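Glutamate racemase (Escherichia coli, PDB 2JFN) belongs to the Asp/Glu/hydantoin racemase family of two-domain alpha/beta proteins and binds glutamic acid in a pocket between its domains. Local coordinates at residues Y60-V73 and C92-K106. Sequence-based numbering, arbitrary orientation.
Sequences YGEKSEAFIVERVV and CNTASTVSLPALREK. With GLU (glutamic acid), chain B; UMA (uridine-5'-diphosphate-N-acetylmuramoyl-L-alanine), chain C.
At one wall of the glutamic acid pocket, the loop that carries Tyr60 and Gly61 meets the start of helix 93-106, and, farther from the ligand, helix 65-73 packs on helix 93-106. Tyr60 CB rests 3.4 Å from Thr94 OG1, while its ring edge meets Ala95 CB, a single methyl that also touches Val72 CG2. The ring's OH is hydrogen-bonded to Asp54 OD2. Backbone N-H groups grip both ends of the ligand: Tyr60 N gives to OE2 and Gly61 N to OE1, both at 2.9 Å, while Asn93 N and Thr94 N serve its other carboxylate. Thr94 adds a second bond to OXT because its OG1 lies between backbone N and carbonyl carbon (chi1 53°).

Farther along, the helix axes pass 8.7 Å apart at -62°. Ile68 is a knob in the hole formed by Thr94, Ala95, Val98 and Ser99. Compact, branched Val69 sets CG1 3.6 Å from Ala102 CB, and the side chains of Val73 and Leu103 slide past each other in opposite directions. Ser99 OG can face Val69 and Val72 since it bonds weakly back to Ala95 O. Such apolar helix packing on a mainly parallel sheet, with ligand-binding loops at helix N-termini, is typical of alpha/beta folds.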
loop_
_atom_site.group_PDB
_atom_site.type_symbol
_atom_site.label_atom_id
_atom_site.label_comp_id
_atom_site.label_asym_id
_atom_site.label_seq_id
_atom_site.Cartn_x
_atom_site.Cartn_y
_atom_site.Cartn_z
ATOM N N TYR A 60 -2.835 0.727 11.184
ATOM C CA TYR A 60 -1.669 -0.014 11.659
ATOM C C TYR A 60 -0.546 0.929 12.133
ATOM O O TYR A 60 0.267 0.565 12.987
ATOM C CB TYR A 60 -1.139 -0.921 10.536
ATOM C CG TYR A 60 -1.873 -2.242 10.352
ATOM C CD1 TYR A 60 -3.139 -2.465 10.910
ATOM C CD2 TYR A 60 -1.298 -3.270 9.598
ATOM C CE1 TYR A 60 -3.812 -3.690 10.718
ATOM C CE2 TYR A 60 -1.952 -4.482 9.402
ATOM C CZ TYR A 60 -3.207 -4.691 9.961
ATOM O OH TYR A 60 -3.841 -5.898 9.755
ATOM N N GLY A 61 -0.515 2.137 11.576
ATOM C CA GLY A 61 0.511 3.105 11.937
ATOM C C GLY A 61 0.761 3.274 13.426
ATOM O O GLY A 61 1.903 3.438 13.855
ATOM N N GLU A 62 -0.306 3.222 14.213
ATOM C CA GLU A 62 -0.225 3.384 15.663
ATOM C C GLU A 62 0.107 2.092 16.419
ATOM O O GLU A 62 0.804 2.116 17.439
ATOM C CB GLU A 62 -1.564 3.914 16.177
ATOM C CG GLU A 62 -2.737 3.036 15.731
ATOM C CD GLU A 62 -4.040 3.385 16.414
ATOM O OE1 GLU A 62 -4.516 4.534 16.239
ATOM O OE2 GLU A 62 -4.588 2.508 17.124
ATOM N N LYS A 63 -0.407 0.978 15.907
ATOM C CA LYS A 63 -0.241 -0.345 16.501
ATOM C C LYS A 63 1.184 -0.808 16.813
ATOM O O LYS A 63 2.153 -0.388 16.177
ATOM C CB LYS A 63 -0.922 -1.386 15.607
ATOM C CG LYS A 63 -2.389 -1.083 15.289
ATOM C CD LYS A 63 -3.273 -1.178 16.526
ATOM C CE LYS A 63 -4.757 -1.074 16.172
ATOM N NZ LYS A 63 -5.118 0.212 15.502
ATOM N N SER A 64 1.288 -1.687 17.805
ATOM C CA SER A 64 2.563 -2.260 18.224
ATOM C C SER A 64 3.013 -3.218 17.132
ATOM O O SER A 64 2.182 -3.895 16.519
ATOM C CB SER A 64 2.391 -3.042 19.529
ATOM O OG SER A 64 1.804 -2.241 20.540
ATOM N N GLU A 65 4.318 -3.288 16.891
ATOM C CA GLU A 65 4.837 -4.177 15.861
ATOM C C GLU A 65 4.540 -5.644 16.146
ATOM O O GLU A 65 4.269 -6.407 15.219
ATOM C CB GLU A 65 6.344 -3.960 15.671
ATOM C CG GLU A 65 6.673 -2.797 14.740
ATOM C CD GLU A 65 8.170 -2.533 14.607
ATOM O OE1 GLU A 65 8.949 -3.510 14.498
ATOM O OE2 GLU A 65 8.565 -1.346 14.592
ATOM N N ALA A 66 4.576 -6.038 17.417
ATOM C CA ALA A 66 4.293 -7.425 17.792
ATOM C C ALA A 66 2.862 -7.809 17.384
ATOM O O ALA A 66 2.606 -8.927 16.926
ATOM C CB ALA A 66 4.479 -7.615 19.288
ATOM N N PHE A 67 1.930 -6.879 17.559
ATOM C CA PHE A 67 0.544 -7.129 17.183
ATOM C C PHE A 67 0.439 -7.255 15.665
ATOM O O PHE A 67 -0.137 -8.215 15.154
ATOM C CB PHE A 67 -0.372 -5.989 17.645
ATOM C CG PHE A 67 -1.715 -5.995 16.969
ATOM C CD1 PHE A 67 -2.689 -6.927 17.325
ATOM C CD2 PHE A 67 -1.974 -5.127 15.913
ATOM C CE1 PHE A 67 -3.903 -6.998 16.633
ATOM C CE2 PHE A 67 -3.187 -5.192 15.214
ATOM C CZ PHE A 67 -4.149 -6.131 15.578
ATOM N N ILE A 68 0.997 -6.278 14.955
ATOM C CA ILE A 68 0.957 -6.255 13.496
ATOM C C ILE A 68 1.428 -7.558 12.842
ATOM O O ILE A 68 0.749 -8.099 11.966
ATOM C CB ILE A 68 1.794 -5.077 12.926
ATOM C CG1 ILE A 68 1.154 -3.742 13.325
ATOM C CG2 ILE A 68 1.884 -5.177 11.403
ATOM C CD1 ILE A 68 1.836 -2.519 12.730
ATOM N N VAL A 69 2.589 -8.060 13.257
ATOM C CA VAL A 69 3.111 -9.295 12.681
ATOM C C VAL A 69 2.123 -10.445 12.863
ATOM O O VAL A 69 1.792 -11.136 11.899
ATOM C CB VAL A 69 4.467 -9.688 13.318
ATOM C CG1 VAL A 69 4.944 -11.024 12.753
ATOM C CG2 VAL A 69 5.502 -8.598 13.045
ATOM N N GLU A 70 1.646 -10.635 14.093
ATOM C CA GLU A 70 0.704 -11.711 14.393
ATOM C C GLU A 70 -0.601 -11.563 13.617
ATOM O O GLU A 70 -1.158 -12.545 13.111
ATOM C CB GLU A 70 0.377 -11.751 15.894
ATOM C CG GLU A 70 1.541 -12.128 16.819
ATOM C CD GLU A 70 2.154 -13.484 16.497
ATOM O OE1 GLU A 70 1.398 -14.435 16.188
ATOM O OE2 GLU A 70 3.397 -13.606 16.561
ATOM N N ARG A 71 -1.085 -10.331 13.540
ATOM C CA ARG A 71 -2.334 -10.031 12.851
ATOM C C ARG A 71 -2.263 -10.321 11.357
ATOM O O ARG A 71 -3.144 -10.987 10.815
ATOM C CB ARG A 71 -2.712 -8.564 13.082
ATOM C CG ARG A 71 -4.024 -8.130 12.441
ATOM C CD ARG A 71 -5.225 -8.872 13.019
ATOM N NE ARG A 71 -6.473 -8.320 12.488
ATOM C CZ ARG A 71 -7.678 -8.839 12.697
ATOM N NH1 ARG A 71 -7.818 -9.938 13.432
ATOM N NH2 ARG A 71 -8.744 -8.262 12.159
ATOM N N VAL A 72 -1.219 -9.831 10.692
ATOM C CA VAL A 72 -1.091 -10.056 9.257
ATOM C C VAL A 72 -0.900 -11.542 8.944
ATOM O O VAL A 72 -1.439 -12.046 7.959
ATOM C CB VAL A 72 0.068 -9.228 8.665
ATOM C CG1 VAL A 72 0.178 -9.484 7.170
ATOM C CG2 VAL A 72 -0.186 -7.737 8.922
ATOM N N VAL A 73 -0.142 -12.242 9.778
ATOM C CA VAL A 73 0.060 -13.673 9.579
ATOM C C VAL A 73 -1.295 -14.389 9.732
ATOM O O VAL A 73 -1.607 -15.299 8.971
ATOM C CB VAL A 73 1.071 -14.256 10.600
ATOM C CG1 VAL A 73 1.031 -15.787 10.572
ATOM C CG2 VAL A 73 2.479 -13.781 10.269
ATOM N N CYS A 92 1.199 -2.674 1.975
ATOM C CA CYS A 92 1.057 -1.846 3.158
ATOM C C CYS A 92 2.449 -1.609 3.755
ATOM O O CYS A 92 3.089 -2.550 4.218
ATOM C CB CYS A 92 0.171 -2.611 4.150
ATOM S SG CYS A 92 0.001 -1.933 5.793
ATOM N N ASN A 93 2.914 -0.360 3.750
ATOM C CA ASN A 93 4.236 -0.034 4.295
ATOM C C ASN A 93 4.376 -0.312 5.789
ATOM O O ASN A 93 5.403 -0.830 6.238
ATOM C CB ASN A 93 4.589 1.435 4.028
ATOM C CG ASN A 93 4.754 1.740 2.558
ATOM O OD1 ASN A 93 3.770 1.888 1.824
ATOM N ND2 ASN A 93 6.004 1.830 2.110
ATOM N N THR A 94 3.351 0.036 6.560
ATOM C CA THR A 94 3.382 -0.178 8.002
ATOM C C THR A 94 3.357 -1.652 8.389
ATOM O O THR A 94 3.511 -1.992 9.559
ATOM C CB THR A 94 2.195 0.528 8.702
ATOM O OG1 THR A 94 0.964 0.140 8.075
ATOM C CG2 THR A 94 2.349 2.033 8.612
ATOM N N ALA A 95 3.165 -2.533 7.416
ATOM C CA ALA A 95 3.129 -3.965 7.714
ATOM C C ALA A 95 4.244 -4.743 7.033
ATOM O O ALA A 95 4.796 -5.673 7.617
ATOM C CB ALA A 95 1.773 -4.556 7.318
ATOM N N SER A 96 4.580 -4.358 5.809
ATOM C CA SER A 96 5.608 -5.059 5.052
ATOM C C SER A 96 6.854 -5.407 5.844
ATOM O O SER A 96 7.047 -6.557 6.233
ATOM C CB SER A 96 6.012 -4.259 3.816
ATOM O OG SER A 96 5.188 -4.589 2.713
ATOM N N THR A 97 7.699 -4.414 6.079
ATOM C CA THR A 97 8.942 -4.636 6.803
ATOM C C THR A 97 8.849 -5.680 7.913
ATOM O O THR A 97 9.364 -6.799 7.781
ATOM C CB THR A 97 9.462 -3.322 7.399
ATOM O OG1 THR A 97 8.557 -2.855 8.411
ATOM C CG2 THR A 97 9.567 -2.269 6.308
ATOM N N VAL A 98 8.167 -5.321 8.993
ATOM C CA VAL A 98 8.036 -6.200 10.144
ATOM C C VAL A 98 7.381 -7.565 9.925
ATOM O O VAL A 98 7.651 -8.499 10.679
ATOM C CB VAL A 98 7.266 -5.489 11.271
ATOM C CG1 VAL A 98 7.965 -4.179 11.632
ATOM C CG2 VAL A 98 5.832 -5.225 10.830
ATOM N N SER A 99 6.537 -7.689 8.901
ATOM C CA SER A 99 5.815 -8.941 8.653
ATOM C C SER A 99 6.395 -9.940 7.652
ATOM O O SER A 99 6.060 -11.121 7.701
ATOM C CB SER A 99 4.376 -8.624 8.213
ATOM O OG SER A 99 3.676 -7.894 9.206
ATOM N N LEU A 100 7.246 -9.479 6.746
ATOM C CA LEU A 100 7.807 -10.357 5.723
ATOM C C LEU A 100 8.519 -11.632 6.209
ATOM O O LEU A 100 8.234 -12.726 5.726
ATOM C CB LEU A 100 8.721 -9.548 4.799
ATOM C CG LEU A 100 8.028 -8.443 3.991
ATOM C CD1 LEU A 100 9.025 -7.823 3.015
ATOM C CD2 LEU A 100 6.839 -9.023 3.217
ATOM N N PRO A 101 9.457 -11.511 7.159
ATOM C CA PRO A 101 10.136 -12.725 7.629
ATOM C C PRO A 101 9.162 -13.794 8.129
ATOM O O PRO A 101 9.258 -14.963 7.750
ATOM C CB PRO A 101 11.037 -12.202 8.744
ATOM C CG PRO A 101 11.411 -10.837 8.231
ATOM C CD PRO A 101 10.076 -10.305 7.734
ATOM N N ALA A 102 8.223 -13.381 8.975
ATOM C CA ALA A 102 7.237 -14.293 9.545
ATOM C C ALA A 102 6.338 -14.923 8.487
ATOM O O ALA A 102 6.011 -16.114 8.564
ATOM C CB ALA A 102 6.391 -13.559 10.584
ATOM N N LEU A 103 5.938 -14.127 7.501
ATOM C CA LEU A 103 5.081 -14.616 6.427
ATOM C C LEU A 103 5.821 -15.578 5.508
ATOM O O LEU A 103 5.268 -16.589 5.078
ATOM C CB LEU A 103 4.546 -13.446 5.605
ATOM C CG LEU A 103 3.546 -12.538 6.328
ATOM C CD1 LEU A 103 3.343 -11.252 5.527
ATOM C CD2 LEU A 103 2.230 -13.283 6.519
ATOM N N ARG A 104 7.077 -15.268 5.214
ATOM C CA ARG A 104 7.861 -16.116 4.335
ATOM C C ARG A 104 8.227 -17.434 4.997
ATOM O O ARG A 104 8.489 -18.419 4.318
ATOM C CB ARG A 104 9.109 -15.367 3.863
ATOM C CG ARG A 104 8.777 -14.316 2.814
ATOM C CD ARG A 104 9.925 -13.344 2.534
ATOM N NE ARG A 104 9.527 -12.406 1.484
ATOM C CZ ARG A 104 10.111 -11.234 1.246
ATOM N NH1 ARG A 104 11.135 -10.830 1.980
ATOM N NH2 ARG A 104 9.657 -10.462 0.273
ATOM N N GLU A 105 8.232 -17.449 6.323
ATOM C CA GLU A 105 8.539 -18.667 7.062
ATOM C C GLU A 105 7.311 -19.572 7.111
ATOM O O GLU A 105 7.413 -20.783 6.919
ATOM C CB GLU A 105 8.978 -18.337 8.493
ATOM C CG GLU A 105 8.952 -19.539 9.439
ATOM C CD GLU A 105 9.915 -20.640 9.026
ATOM O OE1 GLU A 105 9.739 -21.794 9.489
ATOM O OE2 GLU A 105 10.852 -20.354 8.247
ATOM N N LYS A 106 6.144 -18.989 7.347
ATOM C CA LYS A 106 4.937 -19.791 7.443
ATOM C C LYS A 106 4.366 -20.299 6.119
ATOM O O LYS A 106 3.863 -21.425 6.051
ATOM C CB LYS A 106 3.838 -19.026 8.196
ATOM C CG LYS A 106 2.623 -19.913 8.534
ATOM C CD LYS A 106 1.612 -19.222 9.449
ATOM C CE LYS A 106 0.472 -20.178 9.845
ATOM N NZ LYS A 106 -0.582 -19.513 10.678
HETATM N N GLU B . -1.666 1.559 3.404
HETATM C CA GLU B . -0.951 2.187 4.519
HETATM C C GLU B . 0.508 1.778 4.450
HETATM O O GLU B . 1.087 1.658 3.310
HETATM C CB GLU B . -1.572 1.741 5.851
HETATM C CG GLU B . -1.768 2.953 6.790
HETATM C CD GLU B . -2.094 2.499 8.206
HETATM O OE1 GLU B . -1.711 3.164 9.164
HETATM O OE2 GLU B . -2.751 1.472 8.405
HETATM O OXT GLU B . 1.166 1.566 5.522
HETATM N N1 UMA C . 9.603 -2.175 -4.681
HETATM C C2 UMA C . 9.047 -2.772 -3.440
HETATM N N3 UMA C . 8.903 -4.151 -3.460
HETATM C C4 UMA C . 9.233 -4.997 -4.530
HETATM C C5 UMA C . 9.798 -4.318 -5.770
HETATM C C6 UMA C . 9.946 -2.978 -5.780
HETATM O O2 UMA C . 8.726 -2.122 -2.457
HETATM O O4 UMA C . 9.053 -6.202 -4.426
HETATM C C1B UMA C . 9.765 -0.678 -4.676
HETATM C C2B UMA C . 11.065 -0.275 -4.002
HETATM O "O2'" UMA C . 10.946 0.924 -3.140
HETATM C C3B UMA C . 12.092 -0.080 -5.067
HETATM C C4B UMA C . 11.185 0.464 -6.155
HETATM O O4B UMA C . 9.902 -0.120 -5.961
HETATM O O3B UMA C . 13.023 0.865 -4.477
HETATM C C5B UMA C . 11.601 0.135 -7.533
HETATM O O5B UMA C . 11.917 -1.208 -7.627
HETATM P PA UMA C . 12.586 -1.868 -8.910
HETATM O O1A UMA C . 12.307 -3.304 -8.762
HETATM O O2A UMA C . 12.067 -1.244 -10.083
HETATM O O3A UMA C . 14.164 -1.593 -8.662
HETATM P PB UMA C . 15.003 -1.043 -7.422
HETATM O O1B UMA C . 14.645 0.316 -7.076
HETATM O O2B UMA C . 16.414 -1.344 -7.681
HETATM O "O1'" UMA C . 14.539 -2.119 -6.272
HETATM C "C1'" UMA C . 15.321 -3.182 -5.727
HETATM C "C2'" UMA C . 14.495 -4.418 -5.489
HETATM N "N2'" UMA C . 13.924 -4.948 -6.741
HETATM C "C7'" UMA C . 14.321 -6.119 -7.266
HETATM O "O7'" UMA C . 15.052 -6.893 -6.655
HETATM C "C8'" UMA C . 13.831 -6.500 -8.648
HETATM C "C3'" UMA C . 13.398 -4.073 -4.468
HETATM O "O3'" UMA C . 12.617 -5.268 -4.125
HETATM C "C4'" UMA C . 14.004 -3.480 -3.173
HETATM O "O4'" UMA C . 12.987 -3.133 -2.254
HETATM C "C5'" UMA C . 14.856 -2.253 -3.509
HETATM O "O5'" UMA C . 15.881 -2.653 -4.496
HETATM C "C6'" UMA C . 15.605 -1.685 -2.317
HETATM O "O6'" UMA C . 16.388 -2.697 -1.702
HETATM C C18 UMA C . 13.094 -6.571 -3.704
HETATM C C19 UMA C . 13.090 -6.766 -2.224
HETATM O O18 UMA C . 13.900 -7.497 -1.683
HETATM C C20 UMA C . 12.370 -7.645 -4.543
HETATM N N4 UMA C . 12.137 -6.085 -1.566
HETATM C C21 UMA C . 11.823 -6.214 -0.136
HETATM C C22 UMA C . 11.609 -7.676 0.361
HETATM O O19 UMA C . 11.149 -8.499 -0.463
HETATM O O20 UMA C . 11.915 -7.972 1.544
HETATM C C23 UMA C . 10.578 -5.379 0.187
#